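Homocitrate synthase (Sulfolobus acidocaldarius, PDB 6KTQ) catalyses the aldol-type condensation of acetyl-CoA with 2-oxoglutarate to give homocitrate, the first step of lysine biosynthesis through alpha-aminoadipate. Local coordinates at residues A[152-157]-A[162-167]; A[145-150]-A[179-184]; A[81-86]-A[113-118]. All coordinates share one frame; numbering follows the deposited sequence.

Contact 1: A[152-157]-A[162-167]. With AKG (2-oxoglutaric acid), chain D.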
loop_
_atom_site.group_PDB
_atom_site.type_symbol
_atom_site.label_atom_id
_atom_site.label_comp_id
_atom_site.label_asym_id
_atom_site.label_seq_id
_atom_site.Cartn_x
_atom_site.Cartn_y
_atom_site.Cartn_z
ATOM N N GLU A 152 9.921 -24.414 22.217
ATOM C CA GLU A 152 10.475 -25.779 22.261
ATOM C C GLU A 152 9.879 -26.659 21.176
ATOM O O GLU A 152 10.592 -27.372 20.455
ATOM C CB GLU A 152 10.248 -26.405 23.634
ATOM C CG GLU A 152 11.115 -25.751 24.695
ATOM C CD GLU A 152 10.859 -26.258 26.105
ATOM O OE1 GLU A 152 11.522 -25.726 27.027
ATOM O OE2 GLU A 152 10.013 -27.174 26.288
ATOM N N THR A 153 8.559 -26.596 21.036
ATOM C CA THR A 153 7.887 -27.470 20.093
ATOM C C THR A 153 8.179 -27.064 18.685
ATOM O O THR A 153 8.403 -27.922 17.847
ATOM C CB THR A 153 6.372 -27.549 20.347
ATOM O OG1 THR A 153 5.831 -26.236 20.486
ATOM C CG2 THR A 153 6.108 -28.310 21.619
ATOM N N VAL A 154 8.212 -25.764 18.400
ATOM C CA VAL A 154 8.583 -25.333 17.044
ATOM C C VAL A 154 10.021 -25.725 16.696
ATOM O O VAL A 154 10.298 -26.167 15.575
ATOM C CB VAL A 154 8.391 -23.815 16.834
ATOM C CG1 VAL A 154 9.109 -23.352 15.577
ATOM C CG2 VAL A 154 6.897 -23.478 16.774
ATOM N N SER A 155 10.938 -25.554 17.640
ATOM C CA SER A 155 12.335 -26.009 17.427
ATOM C C SER A 155 12.443 -27.507 17.211
ATOM O O SER A 155 13.121 -27.968 16.273
ATOM C CB SER A 155 13.215 -25.626 18.613
ATOM O OG SER A 155 13.442 -24.235 18.608
ATOM N N TYR A 156 11.782 -28.265 18.083
ATOM C CA TYR A 156 11.744 -29.716 17.949
ATOM C C TYR A 156 11.278 -30.118 16.551
ATOM O O TYR A 156 11.926 -30.950 15.895
ATOM C CB TYR A 156 10.841 -30.331 19.025
ATOM C CG TYR A 156 10.863 -31.848 19.080
ATOM C CD1 TYR A 156 12.038 -32.544 19.361
ATOM C CD2 TYR A 156 9.698 -32.588 18.877
ATOM C CE1 TYR A 156 12.052 -33.932 19.416
ATOM C CE2 TYR A 156 9.706 -33.968 18.928
ATOM C CZ TYR A 156 10.881 -34.635 19.202
ATOM O OH TYR A 156 10.873 -36.009 19.254
ATOM N N ALA A 157 10.179 -29.520 16.073
ATOM C CA ALA A 157 9.636 -29.892 14.761
ATOM C C ALA A 157 10.633 -29.557 13.667
ATOM O O ALA A 157 10.874 -30.359 12.753
ATOM C CB ALA A 157 8.308 -29.169 14.496
ATOM N N VAL A 162 11.739 -30.477 8.634
ATOM C CA VAL A 162 10.504 -30.129 7.935
ATOM C C VAL A 162 10.189 -28.663 8.181
ATOM O O VAL A 162 10.481 -28.154 9.256
ATOM C CB VAL A 162 9.332 -31.008 8.381
ATOM C CG1 VAL A 162 8.920 -30.700 9.815
ATOM C CG2 VAL A 162 8.155 -30.833 7.440
ATOM N N LYS A 163 9.586 -28.008 7.185
ATOM C CA LYS A 163 9.110 -26.630 7.333
ATOM C C LYS A 163 8.022 -26.538 8.387
ATOM O O LYS A 163 7.187 -27.439 8.504
ATOM C CB LYS A 163 8.627 -26.084 5.997
ATOM C CG LYS A 163 9.791 -25.808 5.051
ATOM C CD LYS A 163 9.380 -25.118 3.754
ATOM C CE LYS A 163 9.046 -26.100 2.635
ATOM N NZ LYS A 163 7.763 -26.832 2.850
ATOM N N VAL A 164 8.050 -25.462 9.174
ATOM C CA VAL A 164 7.109 -25.294 10.257
ATOM C C VAL A 164 6.294 -24.005 10.169
ATOM O O VAL A 164 6.827 -22.891 10.090
ATOM C CB VAL A 164 7.816 -25.358 11.608
ATOM C CG1 VAL A 164 6.811 -25.231 12.750
ATOM C CG2 VAL A 164 8.577 -26.665 11.721
ATOM N N ARG A 165 4.975 -24.168 10.177
ATOM C CA ARG A 165 4.089 -23.042 10.422
ATOM C C ARG A 165 3.654 -23.045 11.877
ATOM O O ARG A 165 3.455 -24.099 12.460
ATOM C CB ARG A 165 2.876 -23.101 9.485
ATOM C CG ARG A 165 1.885 -21.992 9.760
ATOM C CD ARG A 165 0.665 -22.161 8.872
ATOM N NE ARG A 165 -0.439 -22.832 9.542
ATOM C CZ ARG A 165 -1.305 -23.656 8.952
ATOM N NH1 ARG A 165 -1.181 -23.983 7.677
ATOM N NH2 ARG A 165 -2.288 -24.183 9.669
ATOM N N PHE A 166 3.498 -21.869 12.464
ATOM C CA PHE A 166 2.879 -21.746 13.751
ATOM C C PHE A 166 1.547 -21.067 13.546
ATOM O O PHE A 166 1.486 -20.047 12.889
ATOM C CB PHE A 166 3.715 -20.916 14.730
ATOM C CG PHE A 166 3.005 -20.658 16.013
ATOM C CD1 PHE A 166 2.839 -21.687 16.927
ATOM C CD2 PHE A 166 2.416 -19.417 16.272
ATOM C CE1 PHE A 166 2.135 -21.487 18.086
ATOM C CE2 PHE A 166 1.719 -19.206 17.441
ATOM C CZ PHE A 166 1.575 -20.239 18.351
ATOM N N THR A 167 0.488 -21.627 14.124
ATOM C CA THR A 167 -0.819 -20.994 14.094
ATOM C C THR A 167 -1.096 -20.341 15.419
ATOM O O THR A 167 -1.089 -21.008 16.456
ATOM C CB THR A 167 -1.928 -22.010 13.782
ATOM O OG1 THR A 167 -1.782 -22.450 12.443
ATOM C CG2 THR A 167 -3.291 -21.380 13.937
HETATM C C1 AKG D . -8.538 -21.873 14.452
HETATM O O1 AKG D . -9.559 -21.272 14.071
HETATM O O2 AKG D . -7.937 -21.494 15.483
HETATM C C2 AKG D . -8.063 -23.036 13.673
HETATM O O5 AKG D . -8.872 -23.857 13.219
HETATM C C3 AKG D . -6.572 -23.190 13.391
HETATM C C4 AKG D . -6.297 -22.431 12.089
HETATM C C5 AKG D . -4.907 -22.579 11.484
HETATM O O3 AKG D . -4.485 -21.593 10.809
HETATM O O4 AKG D . -4.229 -23.636 11.684
#
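O4, an oxygen of the 2-oxoglutarate carboxylate remote from the keto group, is gripped by two side chains of strand 163-167. The hydroxyl T167 OG1 donates to AKG O4 at 2.8 Å, and R165 NH2 reaches AKG O4 at 2.9 Å in a weak, poorly aligned bond. These two side chains are themselves coupled: R165 NE donates to T167 OG1 over 3.2 Å with an N-H...O angle of 154°, and the hydroxyl lies in the guanidinium plane. T167 OG1 thus accepts from the arginine while giving its proton to the ligand. R165 NH2 also forms a salt bridge with E72, which probably helps fix the guanidinium.

The other face of the strand meets helix 152-157, which runs nearly antiparallel to it (159°) with the axes 8.7 Å apart at their closest. This is the helix-to-strand half of a beta-alpha-beta crossover in the TIM barrel. V164 carries the packing with both branches. Its CG1 meets V154 CG1 at 4.1 Å, the two valines crossing obliquely, whereas V164 CG2 settles against A157 CB at 3.7 Å. One residue before the strand, V162 CG1 comes 3.5 Å from the carbonyl oxygen A157 O. Towards the ligand end, V154 CG2 approaches the F166 ring obliquely, 4.4 Å from CD1.

Alternation along the strand therefore divides the chemistry: V164 builds the apolar layer under the helix, and R165 points away from it to the substrate. R165 and T167 together hold the substrate carboxylate, while the salt bridge to E72 probably offsets part of the guanidinium charge that faces it.

Contact 2: A[145-150]-A[179-184]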
loop_
_atom_site.group_PDB
_atom_site.type_symbol
_atom_site.label_atom_id
_atom_site.label_comp_id
_atom_site.label_asym_id
_atom_site.label_seq_id
_atom_site.Cartn_x
_atom_site.Cartn_y
_atom_site.Cartn_z
ATOM N N GLU A 145 5.087 -19.013 30.059
ATOM C CA GLU A 145 5.195 -20.454 29.938
ATOM C C GLU A 145 4.767 -20.866 28.530
ATOM O O GLU A 145 5.391 -21.728 27.904
ATOM C CB GLU A 145 4.342 -21.091 31.019
ATOM C CG GLU A 145 4.285 -22.607 31.065
ATOM C CD GLU A 145 3.258 -23.086 32.092
ATOM O OE1 GLU A 145 2.957 -22.313 33.040
ATOM O OE2 GLU A 145 2.730 -24.217 31.944
ATOM N N ALA A 146 3.709 -20.238 28.019
ATOM C CA ALA A 146 3.293 -20.494 26.628
ATOM C C ALA A 146 4.435 -20.208 25.640
ATOM O O ALA A 146 4.684 -20.996 24.734
ATOM C CB ALA A 146 2.045 -19.680 26.284
ATOM N N LEU A 147 5.148 -19.095 25.828
ATOM C CA LEU A 147 6.300 -18.770 24.962
ATOM C C LEU A 147 7.360 -19.883 24.921
ATOM O O LEU A 147 7.874 -20.240 23.846
ATOM C CB LEU A 147 6.933 -17.432 25.365
ATOM C CG LEU A 147 6.601 -16.132 24.627
ATOM C CD1 LEU A 147 5.294 -16.173 23.862
ATOM C CD2 LEU A 147 6.672 -14.923 25.560
ATOM N N ARG A 148 7.655 -20.456 26.087
ATOM C CA ARG A 148 8.604 -21.571 26.176
ATOM C C ARG A 148 8.097 -22.816 25.463
ATOM O O ARG A 148 8.843 -23.428 24.706
ATOM C CB ARG A 148 8.926 -21.903 27.642
ATOM C CG ARG A 148 9.910 -20.936 28.305
ATOM C CD ARG A 148 10.242 -21.320 29.755
ATOM N NE ARG A 148 9.384 -20.609 30.715
ATOM C CZ ARG A 148 8.552 -21.171 31.600
ATOM N NH1 ARG A 148 8.435 -22.495 31.713
ATOM N NH2 ARG A 148 7.827 -20.389 32.395
ATOM N N SER A 149 6.837 -23.193 25.693
ATOM C CA SER A 149 6.284 -24.411 25.073
ATOM C C SER A 149 6.324 -24.287 23.569
ATOM O O SER A 149 6.721 -25.209 22.852
ATOM C CB SER A 149 4.841 -24.676 25.486
ATOM O OG SER A 149 4.650 -24.597 26.876
ATOM N N ILE A 150 5.933 -23.117 23.086
ATOM C CA ILE A 150 5.885 -22.862 21.652
ATOM C C ILE A 150 7.291 -22.879 21.051
ATOM O O ILE A 150 7.538 -23.560 20.040
ATOM C CB ILE A 150 5.110 -21.546 21.400
ATOM C CG1 ILE A 150 3.617 -21.815 21.595
ATOM C CG2 ILE A 150 5.365 -20.990 20.037
ATOM C CD1 ILE A 150 2.843 -20.590 21.999
ATOM N N LEU A 179 1.013 -11.023 21.009
ATOM C CA LEU A 179 1.088 -11.594 19.665
ATOM C C LEU A 179 2.433 -11.312 18.990
ATOM O O LEU A 179 3.019 -12.191 18.364
ATOM C CB LEU A 179 -0.076 -11.093 18.793
ATOM C CG LEU A 179 -0.086 -11.602 17.356
ATOM C CD1 LEU A 179 -0.123 -13.116 17.315
ATOM C CD2 LEU A 179 -1.275 -11.008 16.613
ATOM N N LEU A 180 2.926 -10.086 19.100
ATOM C CA LEU A 180 4.202 -9.742 18.469
ATOM C C LEU A 180 5.344 -10.567 19.089
ATOM O O LEU A 180 6.227 -11.043 18.379
ATOM C CB LEU A 180 4.485 -8.232 18.644
ATOM C CG LEU A 180 3.551 -7.243 17.904
ATOM C CD1 LEU A 180 3.963 -5.787 18.148
ATOM C CD2 LEU A 180 3.540 -7.546 16.413
ATOM N N GLU A 181 5.318 -10.703 20.410
ATOM C CA GLU A 181 6.295 -11.512 21.164
ATOM C C GLU A 181 6.204 -12.992 20.710
ATOM O O GLU A 181 7.221 -13.662 20.460
ATOM C CB GLU A 181 6.064 -11.433 22.701
ATOM C CG GLU A 181 6.069 -10.045 23.379
ATOM C CD GLU A 181 5.590 -10.052 24.849
ATOM O OE1 GLU A 181 4.776 -9.168 25.256
ATOM O OE2 GLU A 181 6.044 -10.945 25.615
ATOM N N VAL A 182 4.971 -13.486 20.574
ATOM C CA VAL A 182 4.756 -14.845 20.066
ATOM C C VAL A 182 5.418 -15.023 18.721
ATOM O O VAL A 182 6.125 -16.012 18.497
ATOM C CB VAL A 182 3.244 -15.191 19.961
ATOM C CG1 VAL A 182 3.048 -16.485 19.185
ATOM C CG2 VAL A 182 2.631 -15.280 21.342
ATOM N N ILE A 183 5.214 -14.069 17.815
ATOM C CA ILE A 183 5.760 -14.192 16.470
ATOM C C ILE A 183 7.302 -14.176 16.435
ATOM O O ILE A 183 7.920 -14.922 15.660
ATOM C CB ILE A 183 5.195 -13.081 15.555
ATOM C CG1 ILE A 183 3.697 -13.329 15.314
ATOM C CG2 ILE A 183 5.905 -13.057 14.215
ATOM C CD1 ILE A 183 2.939 -12.110 14.846
ATOM N N LYS A 184 7.905 -13.317 17.244
ATOM C CA LYS A 184 9.372 -13.263 17.376
ATOM C C LYS A 184 9.885 -14.585 17.884
ATOM O O LYS A 184 10.849 -15.136 17.361
ATOM C CB LYS A 184 9.795 -12.179 18.372
ATOM C CG LYS A 184 9.588 -10.779 17.861
ATOM C CD LYS A 184 9.852 -9.749 18.951
ATOM C CE LYS A 184 9.423 -8.357 18.511
ATOM N NZ LYS A 184 9.332 -7.448 19.684
#
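L147 has both side-chain torsions far from staggered values, with chi1 at -98° and chi2 at 21°, and it is this twist that brings its methyl groups to helix 179-184. CD1 nearly eclipses its own CA, a probably strained arrangement, and lies against V182. On the facing helix V182 has CG1 anti to the backbone N (chi1 169°), which puts CG2 beside that N and in the path of the leucine. The two segments belong to helices 143-159 and 176-189, neighbours in the outer helical layer of the TIM barrel, joined in the chain through strand 163-169.

The helices come close here, L147 CA lying 6.5 Å from V182 CA. L147 CD1 packs on V182 CG2 at 3.8 Å, and Y178 and T185, of the same helix as V182, also touch the leucine. I150, one turn on, directs its CB toward helix 179-184 and packs on V186, giving helix 143-159 a second residue that faces its neighbour.

Nearer the solvent the interface changes character. E181 lies across the leucine, its carboxylate end near the second methyl, and L147 meets a charged group as well as a valine. Here the touching atoms are L147 CD2 and E181 OE2, 4.0 Å apart.

Contact 3: A[81-86]-A[113-118]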
loop_
_atom_site.group_PDB
_atom_site.type_symbol
_atom_site.label_atom_id
_atom_site.label_comp_id
_atom_site.label_asym_id
_atom_site.label_seq_id
_atom_site.Cartn_x
_atom_site.Cartn_y
_atom_site.Cartn_z
ATOM N N ASP A 81 -7.732 -43.428 10.766
ATOM C CA ASP A 81 -8.099 -43.185 9.379
ATOM C C ASP A 81 -7.535 -41.852 8.830
ATOM O O ASP A 81 -7.204 -41.750 7.637
ATOM C CB ASP A 81 -9.611 -43.234 9.195
ATOM C CG ASP A 81 -10.328 -42.046 9.833
ATOM O OD1 ASP A 81 -10.486 -42.054 11.067
ATOM O OD2 ASP A 81 -10.727 -41.106 9.093
ATOM N N ILE A 82 -7.423 -40.847 9.692
ATOM C CA ILE A 82 -6.880 -39.553 9.263
ATOM C C ILE A 82 -5.372 -39.696 8.978
ATOM O O ILE A 82 -4.889 -39.264 7.946
ATOM C CB ILE A 82 -7.179 -38.444 10.275
ATOM C CG1 ILE A 82 -8.689 -38.185 10.295
ATOM C CG2 ILE A 82 -6.422 -37.172 9.882
ATOM C CD1 ILE A 82 -9.195 -37.395 11.475
ATOM N N TYR A 83 -4.661 -40.391 9.852
ATOM C CA TYR A 83 -3.278 -40.736 9.611
ATOM C C TYR A 83 -3.084 -41.423 8.259
ATOM O O TYR A 83 -2.217 -41.034 7.479
ATOM C CB TYR A 83 -2.789 -41.648 10.738
ATOM C CG TYR A 83 -1.350 -42.051 10.605
ATOM C CD1 TYR A 83 -0.963 -43.036 9.686
ATOM C CD2 TYR A 83 -0.379 -41.481 11.413
ATOM C CE1 TYR A 83 0.362 -43.414 9.562
ATOM C CE2 TYR A 83 0.951 -41.852 11.302
ATOM C CZ TYR A 83 1.312 -42.814 10.371
ATOM O OH TYR A 83 2.615 -43.184 10.264
ATOM N N GLU A 84 -3.879 -42.459 8.000
ATOM C CA GLU A 84 -3.779 -43.226 6.773
ATOM C C GLU A 84 -4.112 -42.420 5.530
ATOM O O GLU A 84 -3.488 -42.617 4.485
ATOM C CB GLU A 84 -4.686 -44.449 6.815
ATOM C CG GLU A 84 -4.653 -45.314 5.549
ATOM C CD GLU A 84 -3.252 -45.789 5.139
ATOM O OE1 GLU A 84 -2.399 -46.012 6.027
ATOM O OE2 GLU A 84 -3.002 -45.949 3.922
ATOM N N GLY A 85 -5.105 -41.538 5.626
ATOM C CA GLY A 85 -5.464 -40.668 4.497
ATOM C C GLY A 85 -4.322 -39.710 4.199
ATOM O O GLY A 85 -3.959 -39.498 3.038
ATOM N N ILE A 86 -3.719 -39.163 5.249
ATOM C CA ILE A 86 -2.595 -38.232 5.043
ATOM C C ILE A 86 -1.418 -38.947 4.411
ATOM O O ILE A 86 -0.829 -38.430 3.465
ATOM C CB ILE A 86 -2.159 -37.531 6.315
ATOM C CG1 ILE A 86 -3.270 -36.618 6.770
ATOM C CG2 ILE A 86 -0.937 -36.662 6.056
ATOM C CD1 ILE A 86 -3.102 -36.121 8.175
ATOM N N ILE A 113 4.034 -33.964 16.885
ATOM C CA ILE A 113 5.131 -33.522 16.018
ATOM C C ILE A 113 5.883 -34.708 15.393
ATOM O O ILE A 113 6.117 -34.734 14.176
ATOM C CB ILE A 113 6.092 -32.585 16.777
ATOM C CG1 ILE A 113 5.410 -31.238 17.023
ATOM C CG2 ILE A 113 7.378 -32.367 15.986
ATOM C CD1 ILE A 113 5.946 -30.455 18.196
ATOM N N GLU A 114 6.233 -35.692 16.219
ATOM C CA GLU A 114 6.903 -36.918 15.742
ATOM C C GLU A 114 6.064 -37.648 14.694
ATOM O O GLU A 114 6.588 -38.133 13.685
ATOM C CB GLU A 114 7.181 -37.867 16.915
ATOM C CG GLU A 114 8.264 -37.375 17.870
ATOM C CD GLU A 114 8.085 -37.893 19.295
ATOM O OE1 GLU A 114 7.194 -38.737 19.526
ATOM O OE2 GLU A 114 8.820 -37.442 20.193
ATOM N N VAL A 115 4.758 -37.700 14.922
ATOM C CA VAL A 115 3.862 -38.325 13.961
ATOM C C VAL A 115 3.904 -37.546 12.646
ATOM O O VAL A 115 4.149 -38.113 11.574
ATOM C CB VAL A 115 2.428 -38.412 14.505
ATOM C CG1 VAL A 115 1.490 -38.930 13.430
ATOM C CG2 VAL A 115 2.374 -39.322 15.731
ATOM N N GLY A 116 3.707 -36.231 12.738
ATOM C CA GLY A 116 3.825 -35.360 11.570
ATOM C C GLY A 116 5.126 -35.582 10.826
ATOM O O GLY A 116 5.133 -35.678 9.609
ATOM N N ALA A 117 6.232 -35.686 11.554
ATOM C CA ALA A 117 7.539 -35.929 10.921
ATOM C C ALA A 117 7.624 -37.310 10.260
ATOM O O ALA A 117 8.041 -37.454 9.105
ATOM C CB ALA A 117 8.646 -35.775 11.950
ATOM N N GLU A 118 7.184 -38.320 10.996
ATOM C CA GLU A 118 7.267 -39.705 10.526
ATOM C C GLU A 118 6.450 -39.976 9.234
ATOM O O GLU A 118 6.916 -40.728 8.369
ATOM C CB GLU A 118 6.970 -40.658 11.709
ATOM C CG GLU A 118 6.308 -41.996 11.421
ATOM C CD GLU A 118 4.830 -41.949 11.720
ATOM O OE1 GLU A 118 4.393 -42.467 12.779
ATOM O OE2 GLU A 118 4.106 -41.349 10.906
#
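The segments 81-86 and 113-118 are both helical and stand well apart: the nearest alpha carbons, Y83 CA and V115 CA, are 8.7 Å from each other, and a long side chain has to bridge the gap. Y83 does so. A chi1 of -179° swings its ring out toward the second helix, which it meets edge-on. V115 CG1 lies near the ring plane, 3.7 Å from Y83 CE2. At the end of the ring Y83 OH donates to E118 OE2; the modelled separation of 2.4 Å is very short, and its exact value is doubtful. In E118 an off-staggered chi1 and a bend at chi2 (-100°) bring the carboxylate round to the hydroxyl, its plane turned 73° from the ring. An alanine here takes away ring and hydroxyl alike, which would probably set the E118 carboxylate free to turn and open a gap beside V115 CG1.

The contact joins helices 80-94 and 110-118, consecutive in the chain on either side of strand 101-106. I119 packs on Y83 and I86, P76 touches V115, and I113 carries the second helix on to T153, Y156 and A157 of helix 143-159.

In the fold
From the N terminus, contact 3 comes first: it closes a loop through strand 101-106 by pairing helices 80-94 and 110-118. Contact 2 opens later, in series with it, at helix 143-159, and closes on helix 176-189. The shorter loop of contact 1, between the same helix 143-159 and strand 163-169, lies wholly within that span. F166 joins these two contacts, its CE2 packing on V182 CG1 at 3.5 Å and its CE1 on I150 CG2. A probable hydrogen bond from Y156 OH to E114 OE2 ties contact 1 to contact 3. Contacts 2 and 3 do not touch; they are related through helix 143-159, which carries one side of contact 2 and, further along, packs on helix 110-118.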